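Local coordinates for designed helical repeat protein (Synthetic construct, PDB 5CWF) that is a computationally designed helical repeat protein with no known natural function, probably made to explore the range of possible repeat folds, at residues Glu85-Met99 against Leu132-Leu145. Residues are numbered along the deposited sequence; the frame is centred on the assembly and turned at random.
Sequences EALRENNSDEMAKVM and LRENNSDEMAKKML. With CA (calcium ion), chain G.
Arg133 reaches across to two glutamates one turn apart on helix 70-89. Its NH1 donates to OE1 of Glu85 at 2.9 Å, close to the guanidinium plane and onto the oxygen's anti lone pair; NH2 meets OE2 of Glu89 at 3.0 Å, also near that plane, but from above the carboxylate. Glu82 pairs with NH1 as well. A bend at chi3 (80°) turns the guanidinium across helix 70-89, between the carboxylates of Glu85 and Glu89, while CG packs on the methyl of Ala86. Beside this network, Asn90 ND2 makes a weak bond to Asn136 OD1 at 3.2 Å, the two amide planes nearly perpendicular. A water joins Ala86 O and Glu89 OE1 to Asn136 ND2.

Farther along helices 93-111 and 138-156 the contact turns apolar. Val98 is a knob among Leu132, Ala141, Met144 and Leu145, its CG1 tip to tip with Leu132 CD1 at 3.8 Å. Met95 SD lies 3.9 Å from Leu132 CD1, and Leu145 CD2 rests on Lys97 CE.

In the second shell, Arg33 holds Glu85, Ser92 N-caps helix 93-111, and Asn90 closes an Asx turn onto Ser92 N. With an alanine at Arg133, Glu89 would probably lose its mate across the contact, and the close pair Glu82 and Glu85 would have less charge to offset them. Helices 70-89 and 93-111 thus pack on 115-134 and 138-156 through apolar side chains around Val98 and Leu132, while directional charge pairs and a weak amide bond near the loops probably make that packing more specific.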
loop_
_atom_site.group_PDB
_atom_site.type_symbol
_atom_site.label_atom_id
_atom_site.label_comp_id
_atom_site.label_asym_id
_atom_site.label_seq_id
_atom_site.Cartn_x
_atom_site.Cartn_y
_atom_site.Cartn_z
ATOM N N GLU A 85 3.154 -2.831 8.016
ATOM C CA GLU A 85 3.804 -2.522 9.297
ATOM C C GLU A 85 2.880 -1.725 10.235
ATOM O O GLU A 85 2.831 -1.981 11.448
ATOM C CB GLU A 85 5.109 -1.754 9.068
ATOM C CG GLU A 85 6.250 -2.636 8.568
ATOM C CD GLU A 85 7.566 -1.884 8.398
ATOM O OE1 GLU A 85 7.642 -0.684 8.748
ATOM O OE2 GLU A 85 8.551 -2.517 7.950
ATOM N N ALA A 86 2.157 -0.759 9.679
ATOM C CA ALA A 86 1.237 0.073 10.451
ATOM C C ALA A 86 0.077 -0.745 11.005
ATOM O O ALA A 86 -0.354 -0.562 12.157
ATOM C CB ALA A 86 0.707 1.202 9.583
ATOM N N LEU A 87 -0.427 -1.658 10.187
ATOM C CA LEU A 87 -1.521 -2.506 10.626
ATOM C C LEU A 87 -1.086 -3.496 11.683
ATOM O O LEU A 87 -1.866 -3.862 12.568
ATOM C CB LEU A 87 -2.124 -3.273 9.453
ATOM C CG LEU A 87 -3.363 -2.725 8.788
ATOM C CD1 LEU A 87 -3.816 -3.707 7.727
ATOM C CD2 LEU A 87 -4.517 -2.457 9.773
ATOM N N ARG A 88 0.162 -3.936 11.613
ATOM C CA ARG A 88 0.628 -4.859 12.620
ATOM C C ARG A 88 0.806 -4.133 13.953
ATOM O O ARG A 88 0.710 -4.752 15.000
ATOM C CB ARG A 88 1.933 -5.524 12.191
ATOM C CG ARG A 88 1.753 -6.506 11.035
ATOM C CD ARG A 88 3.074 -7.137 10.660
ATOM N NE ARG A 88 3.503 -8.146 11.631
ATOM C CZ ARG A 88 4.726 -8.667 11.665
ATOM N NH1 ARG A 88 5.648 -8.276 10.791
ATOM N NH2 ARG A 88 5.028 -9.588 12.569
ATOM N N GLU A 89 1.013 -2.821 13.929
ATOM C CA GLU A 89 1.063 -2.073 15.183
ATOM C C GLU A 89 -0.338 -1.860 15.751
ATOM O O GLU A 89 -0.536 -1.903 16.952
ATOM C CB GLU A 89 1.752 -0.721 15.005
ATOM C CG GLU A 89 3.229 -0.834 14.672
ATOM C CD GLU A 89 3.846 0.508 14.370
ATOM O OE1 GLU A 89 3.083 1.492 14.238
ATOM O OE2 GLU A 89 5.086 0.566 14.210
ATOM N N ASN A 90 -1.309 -1.601 14.891
ATOM C CA ASN A 90 -2.666 -1.324 15.366
ATOM C C ASN A 90 -3.653 -1.688 14.276
ATOM O O ASN A 90 -3.657 -1.027 13.239
ATOM C CB ASN A 90 -2.781 0.162 15.755
ATOM C CG ASN A 90 -4.183 0.572 16.216
ATOM O OD1 ASN A 90 -5.115 -0.230 16.235
ATOM N ND2 ASN A 90 -4.318 1.834 16.624
ATOM N N ASN A 91 -4.471 -2.731 14.486
ATOM C CA ASN A 91 -5.474 -3.109 13.469
ATOM C C ASN A 91 -6.874 -2.973 14.036
ATOM O O ASN A 91 -7.734 -3.830 13.827
ATOM C CB ASN A 91 -5.244 -4.535 12.880
ATOM C CG ASN A 91 -5.576 -5.686 13.845
ATOM O OD1 ASN A 91 -6.481 -6.498 13.593
ATOM N ND2 ASN A 91 -4.820 -5.791 14.904
ATOM N N SER A 92 -7.101 -1.857 14.732
ATOM C CA SER A 92 -8.449 -1.467 15.145
ATOM C C SER A 92 -9.353 -1.408 13.923
ATOM O O SER A 92 -8.866 -1.360 12.806
ATOM C CB SER A 92 -8.422 -0.107 15.837
ATOM O OG SER A 92 -8.015 0.892 14.912
ATOM N N ASP A 93 -10.667 -1.420 14.118
ATOM C CA ASP A 93 -11.568 -1.401 12.964
ATOM C C ASP A 93 -11.375 -0.118 12.129
ATOM O O ASP A 93 -11.438 -0.151 10.894
ATOM C CB ASP A 93 -13.019 -1.563 13.430
ATOM C CG ASP A 93 -13.373 -3.017 13.768
ATOM O OD1 ASP A 93 -12.460 -3.827 14.065
ATOM O OD2 ASP A 93 -14.573 -3.358 13.734
ATOM N N GLU A 94 -11.095 0.998 12.795
ATOM C CA GLU A 94 -10.817 2.253 12.094
ATOM C C GLU A 94 -9.501 2.201 11.301
ATOM O O GLU A 94 -9.452 2.645 10.174
ATOM C CB GLU A 94 -10.802 3.415 13.093
ATOM C CG GLU A 94 -12.173 3.652 13.716
ATOM C CD GLU A 94 -13.275 3.795 12.673
ATOM O OE1 GLU A 94 -13.139 4.624 11.744
ATOM O OE2 GLU A 94 -14.252 3.025 12.750
ATOM N N MET A 95 -8.445 1.642 11.883
ATOM C CA MET A 95 -7.175 1.506 11.173
ATOM C C MET A 95 -7.324 0.628 9.949
ATOM O O MET A 95 -6.741 0.916 8.908
ATOM C CB MET A 95 -6.092 0.942 12.096
ATOM C CG MET A 95 -5.588 1.965 13.088
ATOM S SD MET A 95 -4.544 3.234 12.347
ATOM C CE MET A 95 -3.044 2.310 12.027
ATOM N N ALA A 96 -8.096 -0.447 10.072
ATOM C CA ALA A 96 -8.287 -1.346 8.937
ATOM C C ALA A 96 -9.032 -0.634 7.820
ATOM O O ALA A 96 -8.735 -0.845 6.656
ATOM C CB ALA A 96 -9.033 -2.609 9.341
ATOM N N LYS A 97 -9.977 0.232 8.165
ATOM C CA LYS A 97 -10.703 0.974 7.136
ATOM C C LYS A 97 -9.780 1.903 6.363
ATOM O O LYS A 97 -9.893 2.017 5.150
ATOM C CB LYS A 97 -11.859 1.765 7.743
ATOM C CG LYS A 97 -13.029 0.865 8.149
ATOM C CD LYS A 97 -14.286 1.639 8.503
ATOM C CE LYS A 97 -14.103 2.568 9.673
ATOM N NZ LYS A 97 -15.393 2.707 10.443
ATOM N N VAL A 98 -8.888 2.586 7.071
ATOM C CA VAL A 98 -7.932 3.460 6.414
ATOM C C VAL A 98 -7.072 2.658 5.450
ATOM O O VAL A 98 -6.888 3.017 4.297
ATOM C CB VAL A 98 -7.012 4.163 7.436
ATOM C CG1 VAL A 98 -5.850 4.884 6.747
ATOM C CG2 VAL A 98 -7.807 5.109 8.335
ATOM N N MET A 99 -6.549 1.547 5.950
ATOM C CA MET A 99 -5.609 0.774 5.185
ATOM C C MET A 99 -6.298 0.062 4.027
ATOM O O MET A 99 -5.680 -0.130 2.979
ATOM C CB MET A 99 -4.884 -0.229 6.087
ATOM C CG MET A 99 -4.039 0.451 7.175
ATOM S SD MET A 99 -3.047 1.841 6.627
ATOM C CE MET A 99 -2.731 2.606 8.221
ATOM N N LEU A 132 -0.137 8.044 10.974
ATOM C CA LEU A 132 -0.806 7.150 11.897
ATOM C C LEU A 132 0.214 6.445 12.794
ATOM O O LEU A 132 -0.078 6.115 13.938
ATOM C CB LEU A 132 -1.645 6.156 11.106
ATOM C CG LEU A 132 -2.949 6.816 10.633
ATOM C CD1 LEU A 132 -3.652 5.904 9.636
ATOM C CD2 LEU A 132 -3.883 7.176 11.791
ATOM N N ARG A 133 1.412 6.182 12.285
ATOM C CA ARG A 133 2.390 5.516 13.144
ATOM C C ARG A 133 2.922 6.460 14.214
ATOM O O ARG A 133 3.359 6.015 15.285
ATOM C CB ARG A 133 3.512 4.944 12.298
ATOM C CG ARG A 133 2.978 3.787 11.484
ATOM C CD ARG A 133 4.003 3.139 10.649
ATOM N NE ARG A 133 4.831 2.207 11.410
ATOM C CZ ARG A 133 5.749 1.437 10.839
ATOM N NH1 ARG A 133 5.921 1.488 9.524
ATOM N NH2 ARG A 133 6.469 0.602 11.566
ATOM N N GLU A 134 2.850 7.761 13.947
ATOM C CA GLU A 134 3.220 8.755 14.949
ATOM C C GLU A 134 2.111 8.879 15.991
ATOM O O GLU A 134 2.369 9.030 17.196
ATOM C CB GLU A 134 3.471 10.107 14.287
ATOM C CG GLU A 134 3.943 11.176 15.250
ATOM C CD GLU A 134 4.356 12.459 14.550
ATOM O OE1 GLU A 134 4.574 12.424 13.320
ATOM O OE2 GLU A 134 4.465 13.503 15.235
ATOM N N ASN A 135 0.867 8.777 15.528
ATOM C CA ASN A 135 -0.300 8.855 16.414
ATOM C C ASN A 135 -1.506 8.140 15.820
ATOM O O ASN A 135 -2.118 8.644 14.876
ATOM C CB ASN A 135 -0.668 10.312 16.693
ATOM C CG ASN A 135 -1.943 10.444 17.515
ATOM O OD1 ASN A 135 -2.407 9.478 18.112
ATOM N ND2 ASN A 135 -2.528 11.640 17.525
ATOM N N ASN A 136 -1.825 6.953 16.336
ATOM C CA ASN A 136 -2.915 6.150 15.764
ATOM C C ASN A 136 -4.103 6.106 16.723
ATOM O O ASN A 136 -4.775 5.079 16.875
ATOM C CB ASN A 136 -2.418 4.748 15.380
ATOM C CG ASN A 136 -1.727 4.045 16.513
ATOM O OD1 ASN A 136 -2.209 4.052 17.635
ATOM N ND2 ASN A 136 -0.542 3.515 16.242
ATOM N N SER A 137 -4.331 7.243 17.374
ATOM C CA SER A 137 -5.535 7.486 18.159
ATOM C C SER A 137 -6.782 7.356 17.296
ATOM O O SER A 137 -6.729 7.519 16.076
ATOM C CB SER A 137 -5.501 8.886 18.779
ATOM O OG SER A 137 -5.489 9.874 17.748
ATOM N N ASP A 138 -7.907 7.073 17.943
ATOM C CA ASP A 138 -9.189 7.017 17.260
ATOM C C ASP A 138 -9.421 8.300 16.467
ATOM O O ASP A 138 -9.891 8.253 15.341
ATOM C CB ASP A 138 -10.335 6.816 18.259
ATOM C CG ASP A 138 -10.308 5.447 18.924
ATOM O OD1 ASP A 138 -9.298 4.726 18.783
ATOM O OD2 ASP A 138 -11.309 5.091 19.584
ATOM N N GLU A 139 -9.094 9.444 17.066
ATOM C CA GLU A 139 -9.282 10.735 16.409
ATOM C C GLU A 139 -8.385 10.935 15.185
ATOM O O GLU A 139 -8.832 11.453 14.169
ATOM C CB GLU A 139 -9.047 11.879 17.395
ATOM C CG GLU A 139 -9.166 13.252 16.739
ATOM C CD GLU A 139 -9.062 14.396 17.725
ATOM O OE1 GLU A 139 -8.959 14.133 18.944
ATOM O OE2 GLU A 139 -9.099 15.563 17.275
ATOM N N MET A 140 -7.116 10.557 15.276
ATOM C CA MET A 140 -6.247 10.707 14.115
ATOM C C MET A 140 -6.699 9.750 13.016
ATOM O O MET A 140 -6.728 10.118 11.833
ATOM C CB MET A 140 -4.788 10.435 14.485
ATOM C CG MET A 140 -3.775 10.761 13.396
ATOM S SD MET A 140 -3.800 12.466 12.789
ATOM C CE MET A 140 -3.780 13.392 14.311
ATOM N N ALA A 141 -7.109 8.546 13.396
ATOM C CA ALA A 141 -7.524 7.554 12.406
ATOM C C ALA A 141 -8.760 8.011 11.628
ATOM O O ALA A 141 -8.893 7.735 10.435
ATOM C CB ALA A 141 -7.805 6.215 13.088
ATOM N N LYS A 142 -9.679 8.695 12.303
ATOM C CA LYS A 142 -10.867 9.198 11.623
ATOM C C LYS A 142 -10.492 10.266 10.590
ATOM O O LYS A 142 -11.007 10.281 9.481
ATOM C CB LYS A 142 -11.871 9.753 12.618
ATOM C CG LYS A 142 -12.634 8.681 13.383
ATOM C CD LYS A 142 -13.560 9.319 14.411
ATOM C CE LYS A 142 -14.506 8.310 15.049
ATOM N NZ LYS A 142 -15.373 8.952 16.072
ATOM N N LYS A 143 -9.586 11.157 10.968
ATOM C CA LYS A 143 -9.080 12.173 10.051
ATOM C C LYS A 143 -8.382 11.537 8.856
ATOM O O LYS A 143 -8.567 11.938 7.705
ATOM C CB LYS A 143 -8.096 13.077 10.787
ATOM C CG LYS A 143 -8.687 13.845 11.940
ATOM C CD LYS A 143 -7.586 14.526 12.738
ATOM C CE LYS A 143 -8.145 15.466 13.787
ATOM N NZ LYS A 143 -7.052 16.088 14.583
ATOM N N MET A 144 -7.566 10.528 9.122
ATOM C CA MET A 144 -6.802 9.921 8.032
ATOM C C MET A 144 -7.720 9.078 7.138
ATOM O O MET A 144 -7.424 8.884 5.951
ATOM C CB MET A 144 -5.636 9.097 8.592
ATOM C CG MET A 144 -4.578 9.966 9.296
ATOM S SD MET A 144 -3.833 11.146 8.135
ATOM C CE MET A 144 -4.779 12.630 8.508
ATOM N N LEU A 145 -8.846 8.617 7.672
ATOM C CA LEU A 145 -9.796 7.848 6.855
ATOM C C LEU A 145 -10.393 8.732 5.767
ATOM O O LEU A 145 -10.552 8.315 4.616
ATOM C CB LEU A 145 -10.910 7.223 7.729
ATOM C CG LEU A 145 -11.995 6.452 6.964
ATOM C CD1 LEU A 145 -11.373 5.397 6.042
ATOM C CD2 LEU A 145 -13.021 5.783 7.919
HETATM CA CA CA G . -0.517 -6.096 16.403
HETATM O O HOH W 1 0.326 2.067 13.416
HETATM O O HOH W 2 -2.181 -5.225 14.987
HETATM O O HOH W 3 0.147 -4.455 17.960
HETATM O O HOH W 4 -7.241 3.303 16.669
HETATM O O HOH W 5 1.753 -6.649 16.651
#